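Local coordinates for molybdenum ABC transporter, periplasmic molybdenum-binding protein (Vibrio cholerae, PDB 4RXL) that binds tungstate in a cleft between two lobes and probably serves as the molybdate- and tungstate-capturing component of an ABC transporter, at residues A10-T15 / T150-L155; G39-A44 / V121-A126; S85-R90 / V170-A175; I57-E62 / I195-A200; T15-A20 / F227-V232. One frame throughout, in Å; residues are numbered along the deposited sequence.

Interaction 1: A10-T15 / T150-L155; sequences AASSMT and TNNVRL. With WO4 (tungstate(VI)ion), chain B.
Ser-12 and Asn-152 face each other across the oxyanion cleft of a ModA-type periplasmic binding protein, where the 3-10 turn after strand 6-11 meets the N terminus of helix 153-161. The tight part of the contact surrounds the tungstate. Ser-13 gives O4 two hydrogen bonds, one from its backbone N at 2.8 Å and a very short one from OG, modelled at 2.5 Å. Its chi1 of 55° tucks OG between the backbone N and the carbonyl carbon, which lets hydroxyl and amide serve the same oxygen; Tyr-197 OH, hydrogen-bonded to Ser-13 OG, steadies the hydroxyl from behind. From the other segment Val-153 N aims almost straight at O1 (2.6 Å, 168°), and Val-153 CG1 packs 3.9 Å from Ser-13 CB. Asn-152 is the N-cap: its OD1 accepts from Leu-155 N, which sits above the amide plane, and weakly from Arg-154 N. Ser-12 OG rests 3.1 Å from Asn-152 CG in plain contact, badly angled for a bond to ND2.

Away from the ion the fit is looser and wetter. The bent Arg-154 chain lays its guanidinium over Ser-12 O, which lies 3.8 Å above the group's centre and is itself gripped by Thr-15 N and OG1. Asp-174 takes NE in a salt bridge and Asn-16 OD1 accepts from NH1. A water in the guanidinium plane completes the link: it accepts from Arg-154 NH2 at 3.0 Å and donates to Ser-13 O at 2.7 Å.

Interaction 2: G39-A44 / V121-A126; sequences GSSSLA and VDAVPA. With WO4 (tungstate(VI)ion), chain B.
Tungstate O3 is gripped twice by Ser-40, whose side chain also lies against the Pro-125 ring. Ser-40 N donates to O3 at 2.6 Å with a bent angle of 136°, and Ser-40 OG makes a second, very short bond to it. Ser-40 OG is fixed from a further direction by a hydrogen bond with Ala-59 N, and its position 3.6 Å from Pro-125 CG brings the opposing segment up to the same hydroxyl. On that segment Ala-126 N reaches O2 at 2.6 Å, again well off linear (131°).

Behind these donors the two segments meet without a clear direct bond. Ser-41 CB presses on Ala-123 O at 3.3 Å and on Ala-123 CB at 3.7 Å; that carbonyl accepts from Trp-63 NE1. Val-124 straddles the junction: CG1, trans to its own backbone N (chi1 179°), faces tungstate O1, while CG2 touches Ser-41 OG at 3.6 Å.

Gly-39 and Val-124 are the N-caps of helices 40-49 and 125-137, so both helices begin at the ion and offer it amides of their first turns. Such converging helix N termini, which would favour a bound anion electrostatically, are typical of the oxyanion site of periplasmic binding proteins.

Interaction 3: S85-R90 / V170-A175; sequences SLVLIR and VYKTDA. With WO4 (tungstate(VI)ion), chain B.
A chi1 of -53° sets the Tyr-171 ring beside its own backbone N, with one edge towards Ser-85 O, while Leu-86, with CG swung opposite its backbone N (chi1 -157°), turns its end back so that CD1 lies 4.1 Å from Tyr-171 CD1. The two residues form a non-hydrogen-bonded antiparallel pair with diverging side chains. Next to it Val-87 and Val-170 make the hydrogen-bonded pair: Val-87 N meets Val-170 O at 2.9 Å, nearly straight at 176° and close to the C=O axis, and Val-170 N returns a bond to Val-87 O at 3.1 Å.

On the face carrying both valines, Ile-89 closes the apolar cluster. It crosses Val-170 at about a right angle, its CD1 3.8 Å from Val-170 CG2, and Ile-89 CG2 is equally far, 3.8 Å, from Ala-175 CB.

The sheet pairing runs directly into helix 172-177. Ser-85 O accepts from Lys-172 N at 3.0 Å, the donor standing above the carbonyl plane; the same oxygen meets the CA-H of Tyr-171. Asp-174 OD2 in turn receives Tyr-171 N at 3.0 Å on its anti side, which ties the turn back onto the tyrosine.

This framework holds the backbone of Tyr-171, and its ring reaches the ion: OH donates to tungstate O2 at 2.5 Å, with that oxygen in the ring plane. A hydroxyl donor at O2, in place of a positive charge, is consistent with a site that holds a deprotonated oxyanion through hydrogen bonds.

Interaction 4: I57-E62 / I195-A200; sequences ISANEE and IRYPLA. With WO4 (tungstate(VI)ion), chain B.
Ala-59 lies over one face of the Tyr-197 ring, its CA 4.1 Å from the centroid in a CH-pi contact, and its CB both touches Tyr-197 CE2 and faces tungstate O4, each at 3.7 Å. Ile-57 CG2 comes to the ring edge near its plane, so residues of the opposing segment meet both a face and an edge of the ring.

The next layer is backbone. Ser-58 N donates to Pro-198 O at 3.1 Å, and the same carbonyl receives the CA-H of Ile-57; Ser-58 O in turn accepts a CA-H contact from Tyr-197 CA, also 3.1 Å. Ile-57 and Leu-199 form an antiparallel non-hydrogen-bonded pair, with Ile-57 CG1 and Leu-199 CD1 3.7 Å apart.

Farther out, Ser-58 OG, extended opposite its backbone N (chi1 -179°), binds Asn-60 O at 2.8 Å on a lone pair in the carbonyl plane. The CD of Pro-198 abuts that oxygen at 3.3 Å, and Asn-60 itself caps helix 61-69 through Trp-63 N.

Towards the ion this region offers a methyl rather than a polar group. Its chemistry acts from the second shell: the Ala-59 amide and the Tyr-197 phenol, which Asn-84 ND2 also bonds, probably help orient the serine hydroxyls that hold tungstate.

Interaction 5: T15-A20 / F227-V232; sequences TNAVNA and FGFESV
Phe-227 lays its ring flat against the backbone of Ala-17, and this CH-pi contact is the centre of the joint. Ala-17 CA sits 4.1 Å from the ring centroid, only 9° off the normal, practically above the middle of the face. A chi1 of -78°, with CG opposite the carbonyl carbon, swings the ring onto the helix at this point.

Carbon contacts flank it. Ala-20 CB, one turn on, approaches Phe-227 CE1 closely at 3.4 Å, and Asn-16 CB touches Phe-227 CE2 at 3.7 Å. The ring thus spans the three residues that face it along a single turn. A second aromatic completes the patch: Phe-229 CE1 reaches Ala-17 CB at 3.8 Å, so that one small methyl fits where both phenylalanines converge.

Polar groups work around the contact rather than through it. The amide end of Asn-16 leads away from the ring. Gly-228, with positive phi, forms a Schellman motif that ends helix 218-226 and turns the chain between the two rings.

In the fold, the start of helix 15-28 is thereby fastened to the C-terminal tail. Leu-224 of helix 218-226 touches both Ala-17 and Phe-229, and Leu-177 of helix 172-177 flanks Phe-227. Phe-229 also packs edge-to-face with Tyr-197 on strand 195-201, and the tail then runs along strand 78-91, where Glu-230 bonds to Ala-83 through the backbone.

From the N terminus, strand 6-11 leads into interaction 1, which closes a long loop with the start of helix 153-161. Helix 15-28 follows at once into interaction 5, the widest closure, reaching the C-terminal tail and enclosing interactions 2, 3 and 4. Interaction 2 joins residues 39-44 to 121-126 and nests inside the loop of interaction 1. Interaction 4 pairs 57-62 with strand 195-201 and encloses interaction 3, where strand 78-91 meets 170-175. Interactions 3 and 4 each cross both 1 and 2, and 1 crosses 5. Interactions 1 to 4 all touch the tungstate, whereas interaction 5 joins the C-terminal tail to helix 15-28.

Interaction 1: A10-T15 / T150-L155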
# COMPACT_ATOMS: atom_id res chain seq x y z
N ALA A 10 -9.20 -3.20 3.53
CA ALA A 10 -8.36 -2.33 2.72
C ALA A 10 -6.89 -2.47 3.07
O ALA A 10 -6.53 -2.50 4.25
CB ALA A 10 -8.77 -0.88 2.86
N ALA A 11 -6.05 -2.47 2.04
CA ALA A 11 -4.61 -2.40 2.20
C ALA A 11 -4.21 -1.36 3.25
O ALA A 11 -4.76 -0.24 3.31
CB ALA A 11 -3.99 -2.02 0.88
N SER A 12 -3.23 -1.69 4.06
CA SER A 12 -2.77 -0.80 5.07
C SER A 12 -2.40 0.59 4.56
O SER A 12 -2.61 1.57 5.27
CB SER A 12 -1.58 -1.38 5.78
OG SER A 12 -1.96 -2.59 6.45
N SER A 13 -1.86 0.72 3.35
CA SER A 13 -1.49 2.04 2.85
C SER A 13 -2.73 2.93 2.64
O SER A 13 -2.60 4.13 2.45
CB SER A 13 -0.69 1.95 1.52
OG SER A 13 -1.38 1.21 0.53
N MET A 14 -3.92 2.32 2.59
CA MET A 14 -5.19 3.06 2.47
C MET A 14 -5.82 3.52 3.80
O MET A 14 -6.88 4.20 3.80
CB MET A 14 -6.19 2.21 1.66
CG MET A 14 -6.06 2.42 0.15
SD MET A 14 -6.88 3.96 -0.47
CE MET A 14 -6.37 3.97 -2.21
N THR A 15 -5.13 3.26 4.91
CA THR A 15 -5.70 3.46 6.24
C THR A 15 -6.26 4.87 6.39
O THR A 15 -7.44 5.05 6.70
CB THR A 15 -4.67 3.21 7.34
OG1 THR A 15 -4.32 1.83 7.32
CG2 THR A 15 -5.22 3.56 8.70
N THR A 150 8.00 -7.15 7.14
CA THR A 150 6.85 -6.93 7.99
C THR A 150 5.57 -7.38 7.31
O THR A 150 5.51 -7.56 6.08
CB THR A 150 6.73 -5.43 8.33
OG1 THR A 150 6.48 -4.70 7.12
CG2 THR A 150 7.99 -4.94 8.98
N ASN A 151 4.50 -7.56 8.10
CA ASN A 151 3.22 -8.02 7.54
C ASN A 151 2.46 -7.01 6.67
O ASN A 151 1.53 -7.39 5.92
CB ASN A 151 2.27 -8.47 8.65
CG ASN A 151 2.76 -9.67 9.40
OD1 ASN A 151 3.80 -10.22 9.08
ND2 ASN A 151 2.02 -10.07 10.41
N ASN A 152 2.80 -5.73 6.78
CA ASN A 152 2.22 -4.71 5.92
C ASN A 152 3.12 -3.50 5.87
O ASN A 152 4.07 -3.41 6.66
CB ASN A 152 0.78 -4.36 6.36
CG ASN A 152 0.71 -3.66 7.68
OD1 ASN A 152 1.28 -2.57 7.85
ND2 ASN A 152 -0.04 -4.21 8.60
N VAL A 153 2.83 -2.61 4.91
CA VAL A 153 3.70 -1.48 4.67
C VAL A 153 3.73 -0.50 5.84
O VAL A 153 4.75 0.15 6.06
CB VAL A 153 3.34 -0.80 3.35
CG1 VAL A 153 2.08 0.01 3.44
CG2 VAL A 153 4.51 0.04 2.88
N ARG A 154 2.66 -0.39 6.63
CA ARG A 154 2.69 0.51 7.76
C ARG A 154 3.57 0.01 8.89
O ARG A 154 4.14 0.80 9.63
CB ARG A 154 1.26 0.85 8.20
CG ARG A 154 0.50 1.68 7.16
CD ARG A 154 1.09 3.07 6.99
NE ARG A 154 0.35 3.95 6.07
CZ ARG A 154 -0.64 4.77 6.43
NH1 ARG A 154 -1.04 4.82 7.69
NH2 ARG A 154 -1.23 5.53 5.51
N LEU A 155 3.72 -1.31 9.01
CA LEU A 155 4.63 -1.86 10.00
C LEU A 155 6.07 -1.64 9.57
O LEU A 155 6.94 -1.47 10.40
CB LEU A 155 4.34 -3.33 10.23
CG LEU A 155 3.00 -3.61 10.96
CD1 LEU A 155 2.65 -5.09 10.85
CD2 LEU A 155 2.98 -3.18 12.42
W WO4 B . 0.03 -2.89 1.51
O1 WO4 B . 0.78 -3.22 3.35
O2 WO4 B . 1.41 -2.91 0.00
O3 WO4 B . -1.38 -4.33 1.10
O4 WO4 B . -0.85 -1.03 1.45
O HOH W 1 -0.31 5.52 2.63

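Interaction 2: G39-A44 / V121-A126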
# COMPACT_ATOMS: atom_id res chain seq x y z
N GLY A 39 -2.18 -6.18 5.28
CA GLY A 39 -1.51 -6.41 4.00
C GLY A 39 -2.54 -7.00 3.05
O GLY A 39 -3.40 -7.81 3.45
N SER A 40 -2.47 -6.59 1.78
CA SER A 40 -3.50 -6.92 0.80
C SER A 40 -3.62 -8.43 0.63
O SER A 40 -4.73 -8.97 0.45
CB SER A 40 -3.23 -6.27 -0.55
OG SER A 40 -3.10 -4.87 -0.44
N SER A 41 -2.48 -9.13 0.70
CA SER A 41 -2.44 -10.60 0.58
C SER A 41 -3.17 -11.29 1.73
O SER A 41 -3.99 -12.19 1.52
CB SER A 41 -0.98 -11.03 0.54
OG SER A 41 -0.26 -10.29 1.52
N SER A 42 -2.89 -10.84 2.94
CA SER A 42 -3.55 -11.42 4.07
C SER A 42 -5.09 -11.16 4.04
O SER A 42 -5.88 -12.07 4.30
CB SER A 42 -2.94 -10.87 5.33
OG SER A 42 -3.55 -11.48 6.47
N LEU A 43 -5.46 -9.93 3.67
CA LEU A 43 -6.89 -9.59 3.58
C LEU A 43 -7.58 -10.48 2.57
O LEU A 43 -8.66 -11.04 2.83
CB LEU A 43 -7.06 -8.12 3.22
CG LEU A 43 -6.53 -7.11 4.23
CD1 LEU A 43 -6.62 -5.71 3.66
CD2 LEU A 43 -7.29 -7.19 5.53
N ALA A 44 -7.00 -10.59 1.38
CA ALA A 44 -7.60 -11.43 0.34
C ALA A 44 -7.80 -12.87 0.76
O ALA A 44 -8.82 -13.49 0.43
CB ALA A 44 -6.76 -11.39 -0.93
N VAL A 121 8.09 -9.71 0.99
CA VAL A 121 8.39 -9.49 -0.43
C VAL A 121 7.73 -10.46 -1.40
O VAL A 121 7.71 -10.19 -2.60
CB VAL A 121 9.92 -9.48 -0.70
CG1 VAL A 121 10.61 -8.38 0.08
CG2 VAL A 121 10.55 -10.82 -0.38
N ASP A 122 7.21 -11.56 -0.89
CA ASP A 122 6.62 -12.56 -1.75
C ASP A 122 5.15 -12.32 -1.97
O ASP A 122 4.63 -12.69 -3.02
CB ASP A 122 6.85 -13.97 -1.20
CG ASP A 122 8.33 -14.36 -1.20
OD1 ASP A 122 8.99 -14.19 -2.26
OD2 ASP A 122 8.84 -14.82 -0.16
N ALA A 123 4.47 -11.68 -1.02
CA ALA A 123 3.01 -11.55 -1.11
C ALA A 123 2.42 -10.16 -0.86
O ALA A 123 1.38 -9.84 -1.42
CB ALA A 123 2.34 -12.55 -0.20
N VAL A 124 3.03 -9.34 -0.00
CA VAL A 124 2.46 -8.02 0.28
C VAL A 124 2.82 -7.06 -0.84
O VAL A 124 4.01 -6.96 -1.15
CB VAL A 124 2.92 -7.44 1.64
CG1 VAL A 124 2.31 -6.07 1.84
CG2 VAL A 124 2.54 -8.39 2.75
N PRO A 125 1.84 -6.33 -1.41
CA PRO A 125 2.18 -5.49 -2.57
C PRO A 125 3.40 -4.60 -2.37
O PRO A 125 4.28 -4.59 -3.23
CB PRO A 125 0.90 -4.69 -2.82
CG PRO A 125 -0.16 -5.68 -2.43
CD PRO A 125 0.39 -6.36 -1.18
N ALA A 126 3.51 -3.93 -1.23
CA ALA A 126 4.65 -3.03 -1.05
C ALA A 126 5.97 -3.79 -1.05
O ALA A 126 7.00 -3.25 -1.46
CB ALA A 126 4.52 -2.28 0.26
W WO4 B . 0.03 -2.89 1.51
O1 WO4 B . 0.78 -3.22 3.35
O2 WO4 B . 1.41 -2.91 0.00
O3 WO4 B . -1.38 -4.33 1.10
O4 WO4 B . -0.85 -1.03 1.45

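Interaction 3: S85-R90 / V170-A175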
# COMPACT_ATOMS: atom_id res chain seq x y z
N SER A 85 3.23 5.85 -5.82
CA SER A 85 4.61 5.64 -6.19
C SER A 85 5.33 5.07 -4.99
O SER A 85 4.82 5.05 -3.86
CB SER A 85 5.25 6.92 -6.70
OG SER A 85 5.34 7.87 -5.68
N LEU A 86 6.55 4.60 -5.23
CA LEU A 86 7.36 3.91 -4.23
C LEU A 86 8.60 4.75 -3.89
O LEU A 86 9.24 5.32 -4.78
CB LEU A 86 7.81 2.56 -4.80
CG LEU A 86 8.19 1.44 -3.84
CD1 LEU A 86 6.95 0.87 -3.19
CD2 LEU A 86 8.93 0.36 -4.59
N VAL A 87 8.89 4.82 -2.59
CA VAL A 87 9.99 5.63 -2.09
C VAL A 87 10.88 4.90 -1.10
O VAL A 87 10.49 3.90 -0.48
CB VAL A 87 9.48 6.94 -1.46
CG1 VAL A 87 8.74 7.76 -2.51
CG2 VAL A 87 8.59 6.68 -0.26
N LEU A 88 12.09 5.42 -1.01
CA LEU A 88 13.07 5.01 -0.05
C LEU A 88 13.06 6.07 1.03
O LEU A 88 13.25 7.27 0.76
CB LEU A 88 14.44 4.92 -0.71
CG LEU A 88 15.60 4.43 0.17
CD1 LEU A 88 15.37 2.99 0.62
CD2 LEU A 88 16.86 4.56 -0.64
N ILE A 89 12.87 5.62 2.27
CA ILE A 89 12.84 6.51 3.43
C ILE A 89 13.92 6.19 4.46
O ILE A 89 14.45 5.09 4.51
CB ILE A 89 11.46 6.52 4.12
CG1 ILE A 89 10.99 5.12 4.53
CG2 ILE A 89 10.38 7.08 3.22
CD1 ILE A 89 9.93 5.14 5.60
N ARG A 90 14.19 7.19 5.29
CA ARG A 90 15.12 7.11 6.42
C ARG A 90 14.42 7.77 7.61
O ARG A 90 13.49 8.56 7.41
CB ARG A 90 16.41 7.90 6.10
CG ARG A 90 16.20 9.40 5.95
CD ARG A 90 17.52 10.13 5.78
NE ARG A 90 17.35 11.58 5.57
CZ ARG A 90 17.20 12.49 6.53
NH1 ARG A 90 17.14 12.15 7.81
NH2 ARG A 90 17.09 13.78 6.20
N VAL A 170 8.60 2.18 1.26
CA VAL A 170 7.21 2.36 1.50
C VAL A 170 6.61 3.11 0.32
O VAL A 170 7.31 3.46 -0.64
CB VAL A 170 6.91 3.08 2.84
CG1 VAL A 170 7.44 2.30 4.03
CG2 VAL A 170 7.47 4.49 2.82
N TYR A 171 5.30 3.40 0.39
CA TYR A 171 4.71 4.27 -0.61
C TYR A 171 4.92 5.73 -0.28
O TYR A 171 5.13 6.12 0.88
CB TYR A 171 3.23 3.99 -0.78
CG TYR A 171 2.90 2.55 -1.06
CD1 TYR A 171 3.10 2.04 -2.33
CD2 TYR A 171 2.34 1.72 -0.10
CE1 TYR A 171 2.77 0.71 -2.63
CE2 TYR A 171 1.99 0.41 -0.39
CZ TYR A 171 2.19 -0.07 -1.66
OH TYR A 171 1.94 -1.37 -1.96
N LYS A 172 4.86 6.56 -1.31
CA LYS A 172 4.91 8.01 -1.20
C LYS A 172 3.89 8.50 -0.19
O LYS A 172 4.20 9.34 0.65
CB LYS A 172 4.67 8.65 -2.58
CG LYS A 172 4.49 10.16 -2.59
CD LYS A 172 5.77 10.91 -2.33
CE LYS A 172 5.58 12.39 -2.62
NZ LYS A 172 5.15 12.64 -4.03
N THR A 173 2.69 7.94 -0.23
CA THR A 173 1.61 8.36 0.68
C THR A 173 1.92 8.03 2.13
O THR A 173 1.50 8.75 3.03
CB THR A 173 0.27 7.75 0.29
OG1 THR A 173 0.45 6.34 0.23
CG2 THR A 173 -0.21 8.27 -1.05
N ASP A 174 2.69 6.97 2.39
CA ASP A 174 3.04 6.61 3.77
C ASP A 174 4.04 7.63 4.31
O ASP A 174 3.90 8.14 5.42
CB ASP A 174 3.65 5.21 3.84
CG ASP A 174 2.75 4.12 3.32
OD1 ASP A 174 1.55 4.07 3.68
OD2 ASP A 174 3.26 3.31 2.55
N ALA A 175 5.05 7.96 3.51
CA ALA A 175 6.03 8.97 3.92
C ALA A 175 5.37 10.33 4.15
O ALA A 175 5.67 11.01 5.15
CB ALA A 175 7.13 9.08 2.87
W WO4 B . 0.03 -2.89 1.51
O1 WO4 B . 0.78 -3.22 3.35
O2 WO4 B . 1.41 -2.91 0.00
O3 WO4 B . -1.38 -4.33 1.10
O4 WO4 B . -0.85 -1.03 1.45

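Interaction 4: I57-E62 / I195-A200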
# COMPACT_ATOMS: atom_id res chain seq x y z
N ILE A 57 -10.22 -3.25 -1.00
CA ILE A 57 -9.29 -2.38 -1.72
C ILE A 57 -7.90 -2.98 -1.57
O ILE A 57 -7.37 -3.08 -0.48
CB ILE A 57 -9.29 -0.94 -1.16
CG1 ILE A 57 -10.69 -0.32 -1.33
CG2 ILE A 57 -8.20 -0.07 -1.80
CD1 ILE A 57 -10.85 1.01 -0.61
N SER A 58 -7.32 -3.37 -2.68
CA SER A 58 -5.96 -3.93 -2.70
C SER A 58 -4.93 -2.91 -3.14
O SER A 58 -5.25 -1.98 -3.87
CB SER A 58 -5.97 -5.09 -3.69
OG SER A 58 -4.71 -5.72 -3.76
N ALA A 59 -3.67 -3.08 -2.73
CA ALA A 59 -2.57 -2.24 -3.19
C ALA A 59 -1.89 -2.78 -4.46
O ALA A 59 -0.90 -2.19 -4.93
CB ALA A 59 -1.58 -2.03 -2.08
N ASN A 60 -2.42 -3.89 -4.99
CA ASN A 60 -2.09 -4.29 -6.37
C ASN A 60 -3.28 -4.92 -7.10
O ASN A 60 -4.27 -5.26 -6.48
CB ASN A 60 -0.85 -5.20 -6.41
CG ASN A 60 -1.07 -6.56 -5.81
OD1 ASN A 60 -2.19 -6.99 -5.53
ND2 ASN A 60 0.06 -7.28 -5.61
N GLU A 61 -3.17 -5.07 -8.41
CA GLU A 61 -4.26 -5.65 -9.18
C GLU A 61 -4.40 -7.14 -8.90
O GLU A 61 -5.51 -7.68 -8.88
CB GLU A 61 -4.06 -5.35 -10.68
CG GLU A 61 -4.27 -3.86 -10.97
CD GLU A 61 -3.79 -3.38 -12.33
OE1 GLU A 61 -2.70 -3.81 -12.77
OE2 GLU A 61 -4.49 -2.55 -12.95
N GLU A 62 -3.28 -7.78 -8.64
CA GLU A 62 -3.20 -9.23 -8.50
C GLU A 62 -4.10 -9.74 -7.39
O GLU A 62 -4.85 -10.69 -7.61
CB GLU A 62 -1.74 -9.66 -8.28
CG GLU A 62 -0.86 -9.59 -9.55
CD GLU A 62 -0.62 -8.18 -10.13
OE1 GLU A 62 -0.53 -7.19 -9.34
OE2 GLU A 62 -0.49 -8.07 -11.39
N ILE A 195 1.89 0.98 -9.59
CA ILE A 195 1.11 0.75 -8.38
C ILE A 195 -0.31 1.26 -8.54
O ILE A 195 -0.52 2.43 -8.81
CB ILE A 195 1.75 1.44 -7.19
CG1 ILE A 195 3.17 0.92 -7.02
CG2 ILE A 195 0.92 1.22 -5.93
CD1 ILE A 195 4.06 1.86 -6.23
N ARG A 196 -1.27 0.34 -8.47
CA ARG A 196 -2.66 0.62 -8.73
C ARG A 196 -3.49 -0.10 -7.68
O ARG A 196 -3.16 -1.22 -7.29
CB ARG A 196 -3.07 0.12 -10.11
CG ARG A 196 -2.28 0.72 -11.25
CD ARG A 196 -2.68 2.16 -11.54
NE ARG A 196 -1.93 2.72 -12.67
CZ ARG A 196 -0.72 3.30 -12.60
NH1 ARG A 196 -0.16 3.74 -13.72
NH2 ARG A 196 -0.05 3.44 -11.43
N TYR A 197 -4.53 0.59 -7.19
CA TYR A 197 -5.43 0.09 -6.16
C TYR A 197 -6.80 -0.24 -6.71
O TYR A 197 -7.60 0.65 -6.92
CB TYR A 197 -5.64 1.17 -5.08
CG TYR A 197 -4.44 1.46 -4.24
CD1 TYR A 197 -3.44 2.23 -4.72
CD2 TYR A 197 -4.33 0.98 -2.91
CE1 TYR A 197 -2.30 2.49 -3.95
CE2 TYR A 197 -3.23 1.26 -2.13
CZ TYR A 197 -2.22 2.04 -2.65
OH TYR A 197 -1.09 2.32 -1.91
N PRO A 198 -7.08 -1.51 -6.95
CA PRO A 198 -8.45 -1.85 -7.30
C PRO A 198 -9.40 -1.85 -6.11
O PRO A 198 -9.03 -2.16 -4.99
CB PRO A 198 -8.33 -3.27 -7.84
CG PRO A 198 -7.11 -3.82 -7.21
CD PRO A 198 -6.17 -2.66 -6.97
N LEU A 199 -10.66 -1.56 -6.40
CA LEU A 199 -11.75 -1.64 -5.46
C LEU A 199 -12.65 -2.74 -5.97
O LEU A 199 -13.18 -2.64 -7.10
CB LEU A 199 -12.48 -0.31 -5.41
CG LEU A 199 -13.87 -0.24 -4.79
CD1 LEU A 199 -13.80 -0.52 -3.29
CD2 LEU A 199 -14.49 1.11 -5.08
N ALA A 200 -12.82 -3.78 -5.16
CA ALA A 200 -13.66 -4.92 -5.52
C ALA A 200 -14.95 -4.91 -4.72
O ALA A 200 -14.93 -4.78 -3.49
CB ALA A 200 -12.89 -6.21 -5.29
W WO4 B . 0.03 -2.89 1.51
O1 WO4 B . 0.78 -3.22 3.35
O2 WO4 B . 1.41 -2.91 0.00
O3 WO4 B . -1.38 -4.33 1.10
O4 WO4 B . -0.85 -1.03 1.45

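Interaction 5: T15-A20 / F227-V232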
# COMPACT_ATOMS: atom_id res chain seq x y z
N THR A 15 -5.13 3.26 4.91
CA THR A 15 -5.70 3.46 6.24
C THR A 15 -6.26 4.87 6.39
O THR A 15 -7.44 5.05 6.70
CB THR A 15 -4.67 3.21 7.34
OG1 THR A 15 -4.32 1.83 7.32
CG2 THR A 15 -5.22 3.56 8.70
N ASN A 16 -5.43 5.87 6.16
CA ASN A 16 -5.82 7.22 6.45
C ASN A 16 -6.84 7.76 5.48
O ASN A 16 -7.80 8.37 5.90
CB ASN A 16 -4.63 8.17 6.58
CG ASN A 16 -3.69 7.70 7.65
OD1 ASN A 16 -2.89 6.81 7.42
ND2 ASN A 16 -3.81 8.28 8.81
N ALA A 17 -6.67 7.47 4.21
CA ALA A 17 -7.58 7.93 3.18
C ALA A 17 -8.95 7.31 3.35
O ALA A 17 -9.94 8.04 3.22
CB ALA A 17 -7.02 7.61 1.79
N VAL A 18 -9.01 6.02 3.66
CA VAL A 18 -10.33 5.39 3.86
C VAL A 18 -10.96 5.95 5.14
O VAL A 18 -12.17 6.19 5.19
CB VAL A 18 -10.27 3.87 3.86
CG1 VAL A 18 -11.64 3.25 4.21
CG2 VAL A 18 -9.83 3.42 2.49
N ASN A 19 -10.17 6.19 6.17
CA ASN A 19 -10.75 6.79 7.35
C ASN A 19 -11.40 8.16 7.02
O ASN A 19 -12.50 8.47 7.45
CB ASN A 19 -9.71 6.94 8.46
CG ASN A 19 -9.36 5.61 9.14
OD1 ASN A 19 -10.07 4.60 9.03
ND2 ASN A 19 -8.25 5.62 9.83
N ALA A 20 -10.69 8.98 6.24
CA ALA A 20 -11.20 10.25 5.78
C ALA A 20 -12.45 10.11 4.90
O ALA A 20 -13.37 10.89 5.02
CB ALA A 20 -10.11 11.01 5.05
N PHE A 227 -4.46 13.19 0.26
CA PHE A 227 -3.63 12.23 0.99
C PHE A 227 -2.44 11.77 0.16
O PHE A 227 -1.65 10.94 0.59
CB PHE A 227 -4.48 11.06 1.48
CG PHE A 227 -5.30 11.38 2.71
CD1 PHE A 227 -6.54 11.98 2.61
CD2 PHE A 227 -4.81 11.12 3.99
CE1 PHE A 227 -7.27 12.33 3.74
CE2 PHE A 227 -5.57 11.41 5.11
CZ PHE A 227 -6.78 12.03 5.00
N GLY A 228 -2.29 12.32 -1.04
CA GLY A 228 -1.10 12.11 -1.84
C GLY A 228 -1.22 11.04 -2.89
O GLY A 228 -0.23 10.77 -3.59
N PHE A 229 -2.39 10.42 -3.04
CA PHE A 229 -2.56 9.41 -4.07
C PHE A 229 -2.60 10.07 -5.44
O PHE A 229 -3.00 11.22 -5.59
CB PHE A 229 -3.82 8.57 -3.83
CG PHE A 229 -3.67 7.65 -2.67
CD1 PHE A 229 -3.99 8.11 -1.41
CD2 PHE A 229 -3.21 6.37 -2.81
CE1 PHE A 229 -3.84 7.30 -0.30
CE2 PHE A 229 -3.05 5.56 -1.71
CZ PHE A 229 -3.37 6.03 -0.46
N GLU A 230 -2.24 9.29 -6.45
CA GLU A 230 -2.30 9.72 -7.84
C GLU A 230 -3.60 9.30 -8.46
O GLU A 230 -4.16 8.26 -8.10
CB GLU A 230 -1.18 9.08 -8.67
CG GLU A 230 0.25 9.43 -8.32
CD GLU A 230 1.24 8.61 -9.13
OE1 GLU A 230 0.84 7.97 -10.13
OE2 GLU A 230 2.44 8.59 -8.76
N SER A 231 -4.07 10.08 -9.43
CA SER A 231 -5.23 9.71 -10.24
C SER A 231 -4.94 8.57 -11.21
O SER A 231 -3.78 8.27 -11.53
CB SER A 231 -5.73 10.92 -11.02
OG SER A 231 -7.04 10.69 -11.50
N VAL A 232 -5.99 7.92 -11.67
CA VAL A 232 -5.86 6.97 -12.77
C VAL A 232 -6.78 7.40 -13.92
O VAL A 232 -7.90 7.85 -13.68
CB VAL A 232 -6.15 5.53 -12.33
CG1 VAL A 232 -5.12 5.09 -11.28
CG2 VAL A 232 -7.56 5.38 -11.77